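Local coordinates for TfuA domain-containing protein (Methanosarcina acetivorans, PDB 6XP8) that takes part in peptide backbone thioamidation, probably as a partner of a YcaO enzyme, at residues R2-T7 with Q39-I44; V28-L33 with H59-S64; P127-R132 with V196-Q201. All blocks are in the same frame, centred on the assembly; numbering follows the deposited sequence.

How the contacts relate
Contacts 1 and 2 are neighbours at one end of the molecule, with centres 12 Å apart, and they touch: Leu33 CD2 packs 3.4 Å from Phe6 CE2, Leu33 also meets Ile44, and Val28 packs on Phe6. Their segments alternate along the chain, 28-33 falling between 2-7 and 39-44, and 59-64 following 39-44. Strand 43-46 is succeeded by helix 59-67. Contact 3 lies apart, its centre about 25 Å from the centre of either, with nearest atoms about 7 Å from contact 1 and about 11 Å from contact 2. It is nevertheless joined to contact 1 through helix 198-215, which starts in contact 3 and later packs on Ala3 and Val43.

Contact 1 of 3, residues R2-T7 with Q39-I44; sequences RAVIFT and QGYKVI
Arg2 N and Gly40 O are joined through a water, which accepts from the first and donates to the second, where the chain leaving helix 33-38 comes back alongside the first strand. Gly40 closes that helix with a Schellman motif; its positive phi (93°) suits glycine, since a CB here would press on the preceding carbonyl oxygen. Tyr41 follows, its CG turned anti to its own carbonyl carbon (chi1 -78°), which lays the CD2-CE2 side of the ring along the 2-7 backbone. Tyr41 CD2 stands 3.7 Å from Arg2 CB and 3.8 Å from Val4 CB, while Ala3 O lies at the ring edge, near its plane. The hydroxyl bonds to Asn23 ND2 on the neighbouring strand, so tyrosine suits a place where ring carbons meet aliphatic ones and the far end finds a polar partner; Phe36 packs edge-to-face with the ring. Lys42 gives its N-H to Arg2 O at 3.0 Å, in the carbonyl plane, and its long chain leads off to the surface. Val43 N reaches the same Arg2 O in a weak bond of 3.4 Å, and Val43 O takes the N-H of Val4 N at 3.1 Å, nearly straight. Val43 shares with Ala3 the sheet face covered by helix 198-215. Ile44, on the other face, lies side by side with Val4, CG1 to CG1 at 3.8 Å; its CG2 meets the edge of the Phe6 ring, 3.7 Å from Phe6 CE2. Branching at CB lets one isoleucine touch Val4 and Phe6 at once, on the face where helix 33-38 packs through Leu33 and Val37. The chemistry implies division of labour: backbone groups set the parallel register, Arg2 O receiving two donors, while buried Ala3 and Val43 on one face, and Val4, Phe6 and Ile44 on the other, supply apolar packing.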
loop_
_atom_site.group_PDB
_atom_site.type_symbol
_atom_site.label_atom_id
_atom_site.label_comp_id
_atom_site.label_asym_id
_atom_site.label_seq_id
_atom_site.Cartn_x
_atom_site.Cartn_y
_atom_site.Cartn_z
ATOM N N ARG A 2 -11.004 -20.454 7.391
ATOM C CA ARG A 2 -11.501 -19.075 7.399
ATOM C C ARG A 2 -10.346 -18.086 7.248
ATOM O O ARG A 2 -9.272 -18.274 7.837
ATOM C CB ARG A 2 -12.269 -18.777 8.694
ATOM C CG ARG A 2 -13.549 -19.579 8.901
ATOM C CD ARG A 2 -14.804 -18.779 8.572
ATOM N NE ARG A 2 -15.291 -19.023 7.211
ATOM C CZ ARG A 2 -15.413 -18.098 6.257
ATOM N NH1 ARG A 2 -15.090 -16.827 6.483
ATOM N NH2 ARG A 2 -15.866 -18.448 5.060
ATOM N N ALA A 3 -10.580 -17.041 6.456
ATOM C CA ALA A 3 -9.604 -15.966 6.263
ATOM C C ALA A 3 -10.047 -14.648 6.883
ATOM O O ALA A 3 -11.232 -14.301 6.855
ATOM C CB ALA A 3 -9.304 -15.768 4.788
ATOM N N VAL A 4 -9.075 -13.930 7.439
ATOM C CA VAL A 4 -9.253 -12.558 7.915
ATOM C C VAL A 4 -8.281 -11.637 7.159
ATOM O O VAL A 4 -7.100 -11.963 7.007
ATOM C CB VAL A 4 -9.151 -12.458 9.468
ATOM C CG1 VAL A 4 -7.808 -12.958 9.994
ATOM C CG2 VAL A 4 -9.442 -11.046 9.958
ATOM N N ILE A 5 -8.801 -10.516 6.655
ATOM C CA ILE A 5 -8.010 -9.555 5.863
ATOM C C ILE A 5 -8.077 -8.163 6.473
ATOM O O ILE A 5 -9.163 -7.626 6.698
ATOM C CB ILE A 5 -8.483 -9.473 4.382
ATOM C CG1 ILE A 5 -8.617 -10.858 3.735
ATOM C CG2 ILE A 5 -7.601 -8.532 3.559
ATOM C CD1 ILE A 5 -7.317 -11.602 3.539
ATOM N N PHE A 6 -6.909 -7.580 6.726
ATOM C CA PHE A 6 -6.822 -6.225 7.257
ATOM C C PHE A 6 -6.558 -5.262 6.111
ATOM O O PHE A 6 -5.458 -5.247 5.550
ATOM C CB PHE A 6 -5.733 -6.140 8.330
ATOM C CG PHE A 6 -5.969 -7.062 9.497
ATOM C CD1 PHE A 6 -6.725 -6.638 10.589
ATOM C CD2 PHE A 6 -5.449 -8.357 9.500
ATOM C CE1 PHE A 6 -6.956 -7.488 11.667
ATOM C CE2 PHE A 6 -5.687 -9.216 10.570
ATOM C CZ PHE A 6 -6.435 -8.776 11.659
ATOM N N THR A 7 -7.583 -4.485 5.754
ATOM C CA THR A 7 -7.517 -3.547 4.621
ATOM C C THR A 7 -8.535 -2.399 4.790
ATOM O O THR A 7 -9.060 -2.198 5.891
ATOM C CB THR A 7 -7.572 -4.275 3.236
ATOM O OG1 THR A 7 -7.126 -3.392 2.197
ATOM C CG2 THR A 7 -8.958 -4.829 2.897
ATOM N N GLN A 39 -9.358 -17.659 17.561
ATOM C CA GLN A 39 -10.678 -18.002 17.014
ATOM C C GLN A 39 -10.620 -19.135 15.977
ATOM O O GLN A 39 -11.663 -19.613 15.515
ATOM C CB GLN A 39 -11.360 -16.762 16.419
ATOM C CG GLN A 39 -12.017 -15.844 17.444
ATOM C CD GLN A 39 -12.695 -14.625 16.833
ATOM O OE1 GLN A 39 -12.785 -14.480 15.613
ATOM N NE2 GLN A 39 -13.184 -13.738 17.690
ATOM N N GLY A 40 -9.404 -19.555 15.620
ATOM C CA GLY A 40 -9.187 -20.674 14.699
ATOM C C GLY A 40 -9.028 -20.336 13.224
ATOM O O GLY A 40 -9.119 -21.229 12.378
ATOM N N TYR A 41 -8.788 -19.061 12.906
ATOM C CA TYR A 41 -8.566 -18.633 11.509
ATOM C C TYR A 41 -7.299 -19.272 10.929
ATOM O O TYR A 41 -6.299 -19.451 11.633
ATOM C CB TYR A 41 -8.522 -17.099 11.383
ATOM C CG TYR A 41 -9.879 -16.415 11.403
ATOM C CD1 TYR A 41 -10.584 -16.239 12.604
ATOM C CD2 TYR A 41 -10.456 -15.928 10.223
ATOM C CE1 TYR A 41 -11.825 -15.618 12.625
ATOM C CE2 TYR A 41 -11.696 -15.298 10.236
ATOM C CZ TYR A 41 -12.375 -15.145 11.442
ATOM O OH TYR A 41 -13.599 -14.523 11.473
ATOM N N LYS A 42 -7.358 -19.618 9.642
ATOM C CA LYS A 42 -6.284 -20.377 8.994
ATOM C C LYS A 42 -5.342 -19.527 8.144
ATOM O O LYS A 42 -4.178 -19.886 7.967
ATOM C CB LYS A 42 -6.849 -21.541 8.169
ATOM C CG LYS A 42 -7.400 -22.702 8.994
ATOM C CD LYS A 42 -6.305 -23.444 9.756
ATOM C CE LYS A 42 -6.872 -24.171 10.966
ATOM N NZ LYS A 42 -5.800 -24.869 11.730
ATOM N N VAL A 43 -5.859 -18.420 7.609
ATOM C CA VAL A 43 -5.058 -17.490 6.800
ATOM C C VAL A 43 -5.333 -16.052 7.245
ATOM O O VAL A 43 -6.494 -15.664 7.424
ATOM C CB VAL A 43 -5.308 -17.644 5.269
ATOM C CG1 VAL A 43 -4.397 -16.715 4.471
ATOM C CG2 VAL A 43 -5.075 -19.078 4.800
ATOM N N ILE A 44 -4.256 -15.291 7.443
ATOM C CA ILE A 44 -4.321 -13.841 7.667
ATOM C C ILE A 44 -3.717 -13.135 6.450
ATOM O O ILE A 44 -2.599 -13.440 6.045
ATOM C CB ILE A 44 -3.557 -13.401 8.946
ATOM C CG1 ILE A 44 -4.165 -14.053 10.202
ATOM C CG2 ILE A 44 -3.551 -11.873 9.082
ATOM C CD1 ILE A 44 -3.267 -14.029 11.428
HETATM O O HOH W 1 -10.425 -21.498 9.991
#

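Contact 2 of 3, residues V28-L33 with H59-S64; sequences VRRFQL and HREILS
Glu61 reaches Phe31 because its CG is turned anti to its own carbonyl carbon (chi1 -58°) and the chain beyond is fully extended, carrying the carboxylate from the helix to the loop 28-33. Phe31, its CG likewise anti to the carbonyl carbon, swings its ring over that chain: ring and carboxylate planes are stacked, 22° apart, with Glu61 OE2 over one ring face and Glu61 CG 3.9 Å from Phe31 CE1. The backbone N-H of Phe31 N is bound by Glu61 OE1 at 2.7 Å, but the bond is bent, 130° at the hydrogen, and the donor stands above the carboxylate plane. Glu61 OE2 lies 3.4 Å from Arg30 CG, where the two side chains cross at about a right angle, and is hydrogen-bonded by Gly58 N just before the helix. A water donates to Glu61 OE1 at 2.6 Å and to Arg29 O, and accepts from Gln32 N. Glutamate suits this place: it is long enough to reach from the helix to the turn and has two oxygens to share among several donors. The nearby Arg30 guanidinium, not in contact, would also probably favour its negative form. Next in the chain, Leu33 points toward the helix, and its CD1 packs 3.8 Å from Ile62 CG1, an apolar contact beside the sheet residues Ile44 and Ile46. Arg29 to Gln32 form a type II beta turn, which Gln32 OE1 reinforces by accepting from Arg29 N at 2.8 Å. The whole is a beta turn leading into helix 33-38, its central N-H taken by a carboxylate from helix 59-67, on the same side of a parallel alpha/beta sheet.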
loop_
_atom_site.group_PDB
_atom_site.type_symbol
_atom_site.label_atom_id
_atom_site.label_comp_id
_atom_site.label_asym_id
_atom_site.label_seq_id
_atom_site.Cartn_x
_atom_site.Cartn_y
_atom_site.Cartn_z
ATOM N N VAL A 28 -4.659 -3.018 10.244
ATOM C CA VAL A 28 -4.217 -3.764 11.431
ATOM C C VAL A 28 -3.468 -2.877 12.436
ATOM O O VAL A 28 -2.716 -1.978 12.044
ATOM C CB VAL A 28 -3.425 -5.047 11.047
ATOM C CG1 VAL A 28 -2.063 -4.727 10.427
ATOM C CG2 VAL A 28 -3.305 -6.015 12.226
ATOM N N ARG A 29 -3.730 -3.127 13.719
ATOM C CA ARG A 29 -3.034 -2.478 14.830
ATOM C C ARG A 29 -2.431 -3.532 15.747
ATOM O O ARG A 29 -2.775 -4.712 15.659
ATOM C CB ARG A 29 -3.982 -1.584 15.639
ATOM C CG ARG A 29 -4.702 -0.516 14.834
ATOM C CD ARG A 29 -5.291 0.560 15.731
ATOM N NE ARG A 29 -6.384 0.078 16.579
ATOM C CZ ARG A 29 -7.667 0.007 16.215
ATOM N NH1 ARG A 29 -8.056 0.370 14.997
ATOM N NH2 ARG A 29 -8.566 -0.438 17.078
ATOM N N ARG A 30 -1.556 -3.082 16.648
ATOM C CA ARG A 30 -0.879 -3.940 17.622
ATOM C C ARG A 30 -1.862 -4.788 18.445
ATOM O O ARG A 30 -2.895 -4.304 18.921
ATOM C CB ARG A 30 0.039 -3.092 18.518
ATOM C CG ARG A 30 0.955 -3.882 19.450
ATOM C CD ARG A 30 1.817 -2.967 20.309
ATOM N NE ARG A 30 3.220 -2.996 19.901
ATOM C CZ ARG A 30 3.760 -2.226 18.956
ATOM N NH1 ARG A 30 3.027 -1.344 18.297
ATOM N NH2 ARG A 30 5.050 -2.344 18.670
ATOM N N PHE A 31 -1.525 -6.071 18.554
ATOM C CA PHE A 31 -2.294 -7.099 19.274
ATOM C C PHE A 31 -3.734 -7.323 18.810
ATOM O O PHE A 31 -4.635 -7.594 19.609
ATOM C CB PHE A 31 -2.131 -6.963 20.799
ATOM C CG PHE A 31 -0.751 -7.320 21.276
ATOM C CD1 PHE A 31 -0.204 -8.583 20.995
ATOM C CD2 PHE A 31 0.021 -6.399 21.985
ATOM C CE1 PHE A 31 1.076 -8.915 21.419
ATOM C CE2 PHE A 31 1.297 -6.731 22.422
ATOM C CZ PHE A 31 1.825 -7.988 22.135
ATOM N N GLN A 32 -3.925 -7.238 17.496
ATOM C CA GLN A 32 -5.185 -7.611 16.873
ATOM C C GLN A 32 -5.151 -9.010 16.254
ATOM O O GLN A 32 -6.189 -9.677 16.193
ATOM C CB GLN A 32 -5.614 -6.577 15.833
ATOM C CG GLN A 32 -6.028 -5.249 16.444
ATOM C CD GLN A 32 -6.615 -4.287 15.432
ATOM O OE1 GLN A 32 -6.227 -4.271 14.263
ATOM N NE2 GLN A 32 -7.558 -3.476 15.882
ATOM N N LEU A 33 -3.968 -9.446 15.810
ATOM C CA LEU A 33 -3.816 -10.743 15.132
ATOM C C LEU A 33 -4.163 -11.942 16.008
ATOM O O LEU A 33 -4.830 -12.869 15.544
ATOM C CB LEU A 33 -2.399 -10.934 14.570
ATOM C CG LEU A 33 -1.829 -10.078 13.433
ATOM C CD1 LEU A 33 -0.580 -10.752 12.898
ATOM C CD2 LEU A 33 -2.812 -9.849 12.293
ATOM N N HIS A 59 6.500 -7.738 14.879
ATOM C CA HIS A 59 7.090 -8.996 14.393
ATOM C C HIS A 59 6.682 -10.184 15.261
ATOM O O HIS A 59 6.346 -11.246 14.736
ATOM C CB HIS A 59 8.624 -8.922 14.312
ATOM C CG HIS A 59 9.146 -7.967 13.281
ATOM N ND1 HIS A 59 10.493 -7.716 13.126
ATOM C CD2 HIS A 59 8.512 -7.198 12.361
ATOM C CE1 HIS A 59 10.667 -6.838 12.154
ATOM N NE2 HIS A 59 9.481 -6.505 11.676
ATOM N N ARG A 60 6.714 -9.989 16.583
ATOM C CA ARG A 60 6.308 -11.009 17.563
ATOM C C ARG A 60 4.905 -11.578 17.285
ATOM O O ARG A 60 4.696 -12.795 17.358
ATOM C CB ARG A 60 6.451 -10.444 18.997
ATOM C CG ARG A 60 5.566 -11.047 20.087
ATOM C CD ARG A 60 6.121 -12.338 20.678
ATOM N NE ARG A 60 5.059 -13.134 21.303
ATOM C CZ ARG A 60 5.094 -14.452 21.506
ATOM N NH1 ARG A 60 6.144 -15.182 21.140
ATOM N NH2 ARG A 60 4.058 -15.049 22.081
ATOM N N GLU A 61 3.968 -10.693 16.943
ATOM C CA GLU A 61 2.583 -11.065 16.641
ATOM C C GLU A 61 2.465 -11.927 15.388
ATOM O O GLU A 61 1.717 -12.909 15.376
ATOM C CB GLU A 61 1.736 -9.819 16.434
ATOM C CG GLU A 61 1.710 -8.855 17.601
ATOM C CD GLU A 61 0.848 -7.662 17.286
ATOM O OE1 GLU A 61 -0.315 -7.873 16.891
ATOM O OE2 GLU A 61 1.336 -6.529 17.426
ATOM N N ILE A 62 3.192 -11.534 14.341
ATOM C CA ILE A 62 3.192 -12.257 13.068
ATOM C C ILE A 62 3.839 -13.631 13.275
ATOM O O ILE A 62 3.273 -14.648 12.862
ATOM C CB ILE A 62 3.849 -11.430 11.929
ATOM C CG1 ILE A 62 2.940 -10.241 11.566
ATOM C CG2 ILE A 62 4.122 -12.291 10.693
ATOM C CD1 ILE A 62 3.653 -9.050 10.956
ATOM N N LEU A 63 4.989 -13.651 13.950
ATOM C CA LEU A 63 5.686 -14.903 14.272
ATOM C C LEU A 63 4.850 -15.871 15.108
ATOM O O LEU A 63 4.909 -17.085 14.876
ATOM C CB LEU A 63 7.039 -14.632 14.940
ATOM C CG LEU A 63 8.128 -13.978 14.076
ATOM C CD1 LEU A 63 9.310 -13.549 14.936
ATOM C CD2 LEU A 63 8.587 -14.881 12.941
ATOM N N SER A 64 4.073 -15.340 16.058
ATOM C CA SER A 64 3.150 -16.150 16.865
ATOM C C SER A 64 2.113 -16.850 15.979
ATOM O O SER A 64 1.890 -18.063 16.110
ATOM C CB SER A 64 2.457 -15.301 17.942
ATOM O OG SER A 64 1.582 -16.096 18.727
HETATM O O HOH W 2 -2.173 -7.226 15.254
#

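Contact 3 of 3, residues P127-R132 with V196-Q201; sequences PLVNIR and VDIKRQ
An N-cap site at the start of helix 198-215 receives Asn130 from the first turn of helix 128-140. Asp197 holds the cap position, its OD1 accepting from Arg200 N at 3.1 Å in the usual capping bond. Asn130 ND2 gives a hydrogen to the same Asp197 OD1 at 3.0 Å; the two donors come from opposite faces of the carboxylate, and the amide and carboxylate planes stand 76° apart. On its other side the Asn130 amide accepts: Lys199 N reaches Asn130 OD1 at 3.2 Å, on a lone pair and nearly straight (167°). An asparagine is apt here because one flat group both donates to the cap and receives an N-H of the new helix; ND2 is also bonded to Glu195. Around this polar core the aliphatic parts close in. Val129 CG2 touches Ile198 CG2 and Lys199 CG, each at 3.8 Å, and Pro127 CG presses tightly on Lys199 CD at 3.4 Å. Lys199, bent at chi3 (99°), runs its methylenes past the proline before its amine bonds to Val112 O and Ser77 OG. Proline, at the N-cap of its own helix, is well placed, as it needs no N-H there. The contact thus joins the starts of helices 128-140 and 198-215, with helix 96-102 against Val129 and Ile198 and helix 146-157 behind Leu128 and Ile131.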
loop_
_atom_site.group_PDB
_atom_site.type_symbol
_atom_site.label_atom_id
_atom_site.label_comp_id
_atom_site.label_asym_id
_atom_site.label_seq_id
_atom_site.Cartn_x
_atom_site.Cartn_y
_atom_site.Cartn_z
ATOM N N PRO A 127 -0.144 7.703 -1.836
ATOM C CA PRO A 127 1.113 7.084 -1.415
ATOM C C PRO A 127 2.230 7.368 -2.409
ATOM O O PRO A 127 1.981 7.450 -3.620
ATOM C CB PRO A 127 0.782 5.593 -1.396
ATOM C CG PRO A 127 -0.299 5.442 -2.409
ATOM C CD PRO A 127 -1.098 6.705 -2.366
ATOM N N LEU A 128 3.441 7.532 -1.886
ATOM C CA LEU A 128 4.620 7.788 -2.702
ATOM C C LEU A 128 4.849 6.741 -3.796
ATOM O O LEU A 128 5.228 7.107 -4.904
ATOM C CB LEU A 128 5.866 7.948 -1.821
ATOM C CG LEU A 128 7.189 8.418 -2.443
ATOM C CD1 LEU A 128 7.038 9.717 -3.230
ATOM C CD2 LEU A 128 8.210 8.590 -1.331
ATOM N N VAL A 129 4.608 5.456 -3.493
ATOM C CA VAL A 129 4.715 4.394 -4.516
ATOM C C VAL A 129 3.824 4.618 -5.747
ATOM O O VAL A 129 4.278 4.392 -6.870
ATOM C CB VAL A 129 4.544 2.948 -3.965
ATOM C CG1 VAL A 129 5.743 2.559 -3.106
ATOM C CG2 VAL A 129 3.233 2.773 -3.214
ATOM N N ASN A 130 2.583 5.068 -5.520
ATOM C CA ASN A 130 1.653 5.446 -6.601
ATOM C C ASN A 130 2.177 6.657 -7.383
ATOM O O ASN A 130 2.057 6.693 -8.608
ATOM C CB ASN A 130 0.244 5.751 -6.061
ATOM C CG ASN A 130 -0.581 4.499 -5.753
ATOM O OD1 ASN A 130 -0.064 3.387 -5.641
ATOM N ND2 ASN A 130 -1.881 4.699 -5.564
ATOM N N ILE A 131 2.755 7.633 -6.674
ATOM C CA ILE A 131 3.345 8.831 -7.304
ATOM C C ILE A 131 4.516 8.425 -8.209
ATOM O O ILE A 131 4.598 8.872 -9.359
ATOM C CB ILE A 131 3.757 9.910 -6.259
ATOM C CG1 ILE A 131 2.514 10.482 -5.561
ATOM C CG2 ILE A 131 4.568 11.039 -6.899
ATOM C CD1 ILE A 131 2.787 11.177 -4.235
ATOM N N ARG A 132 5.384 7.549 -7.695
ATOM C CA ARG A 132 6.523 7.007 -8.452
ATOM C C ARG A 132 6.075 6.391 -9.782
ATOM O O ARG A 132 6.585 6.750 -10.847
ATOM C CB ARG A 132 7.285 5.960 -7.622
ATOM C CG ARG A 132 8.083 6.518 -6.450
ATOM C CD ARG A 132 8.915 5.422 -5.793
ATOM N NE ARG A 132 9.682 5.896 -4.635
ATOM C CZ ARG A 132 10.848 6.544 -4.690
ATOM N NH1 ARG A 132 11.419 6.844 -5.859
ATOM N NH2 ARG A 132 11.448 6.907 -3.559
ATOM N N VAL A 196 -1.525 5.058 -11.922
ATOM C CA VAL A 196 -1.023 3.699 -11.746
ATOM C C VAL A 196 -1.134 3.436 -10.244
ATOM O O VAL A 196 -0.251 3.816 -9.460
ATOM C CB VAL A 196 0.426 3.529 -12.259
ATOM C CG1 VAL A 196 0.878 2.076 -12.149
ATOM C CG2 VAL A 196 0.560 4.018 -13.701
ATOM N N ASP A 197 -2.253 2.824 -9.866
ATOM C CA ASP A 197 -2.599 2.552 -8.477
ATOM C C ASP A 197 -1.986 1.212 -8.080
ATOM O O ASP A 197 -2.664 0.168 -8.026
ATOM C CB ASP A 197 -4.127 2.578 -8.297
ATOM C CG ASP A 197 -4.564 2.640 -6.829
ATOM O OD1 ASP A 197 -3.753 2.351 -5.912
ATOM O OD2 ASP A 197 -5.750 2.961 -6.590
ATOM N N ILE A 198 -0.685 1.256 -7.816
ATOM C CA ILE A 198 0.078 0.049 -7.513
ATOM C C ILE A 198 -0.347 -0.579 -6.185
ATOM O O ILE A 198 -0.331 -1.802 -6.053
ATOM C CB ILE A 198 1.614 0.261 -7.628
ATOM C CG1 ILE A 198 2.368 -1.083 -7.643
ATOM C CG2 ILE A 198 2.166 1.182 -6.542
ATOM C CD1 ILE A 198 2.073 -1.952 -8.850
ATOM N N LYS A 199 -0.746 0.255 -5.225
ATOM C CA LYS A 199 -1.265 -0.248 -3.948
ATOM C C LYS A 199 -2.528 -1.081 -4.141
ATOM O O LYS A 199 -2.643 -2.158 -3.554
ATOM C CB LYS A 199 -1.508 0.886 -2.956
ATOM C CG LYS A 199 -0.228 1.509 -2.426
ATOM C CD LYS A 199 -0.522 2.310 -1.168
ATOM C CE LYS A 199 -0.187 1.545 0.095
ATOM N NZ LYS A 199 -0.522 2.358 1.301
ATOM N N ARG A 200 -3.447 -0.601 -4.982
ATOM C CA ARG A 200 -4.685 -1.333 -5.269
ATOM C C ARG A 200 -4.411 -2.645 -6.004
ATOM O O ARG A 200 -5.006 -3.676 -5.686
ATOM C CB ARG A 200 -5.640 -0.468 -6.096
ATOM C CG ARG A 200 -6.987 -1.113 -6.356
ATOM C CD ARG A 200 -7.856 -0.252 -7.263
ATOM N NE ARG A 200 -9.208 -0.807 -7.354
ATOM C CZ ARG A 200 -10.182 -0.570 -6.478
ATOM N NH1 ARG A 200 -9.975 0.230 -5.434
ATOM N NH2 ARG A 200 -11.372 -1.134 -6.649
ATOM N N GLN A 201 -3.504 -2.605 -6.980
ATOM C CA GLN A 201 -3.188 -3.797 -7.770
ATOM C C GLN A 201 -2.502 -4.843 -6.911
ATOM O O GLN A 201 -2.811 -6.027 -7.015
ATOM C CB GLN A 201 -2.363 -3.453 -9.014
ATOM C CG GLN A 201 -3.189 -2.680 -10.042
ATOM C CD GLN A 201 -2.395 -2.241 -11.254
ATOM O OE1 GLN A 201 -1.273 -1.735 -11.131
ATOM N NE2 GLN A 201 -2.981 -2.413 -12.438
#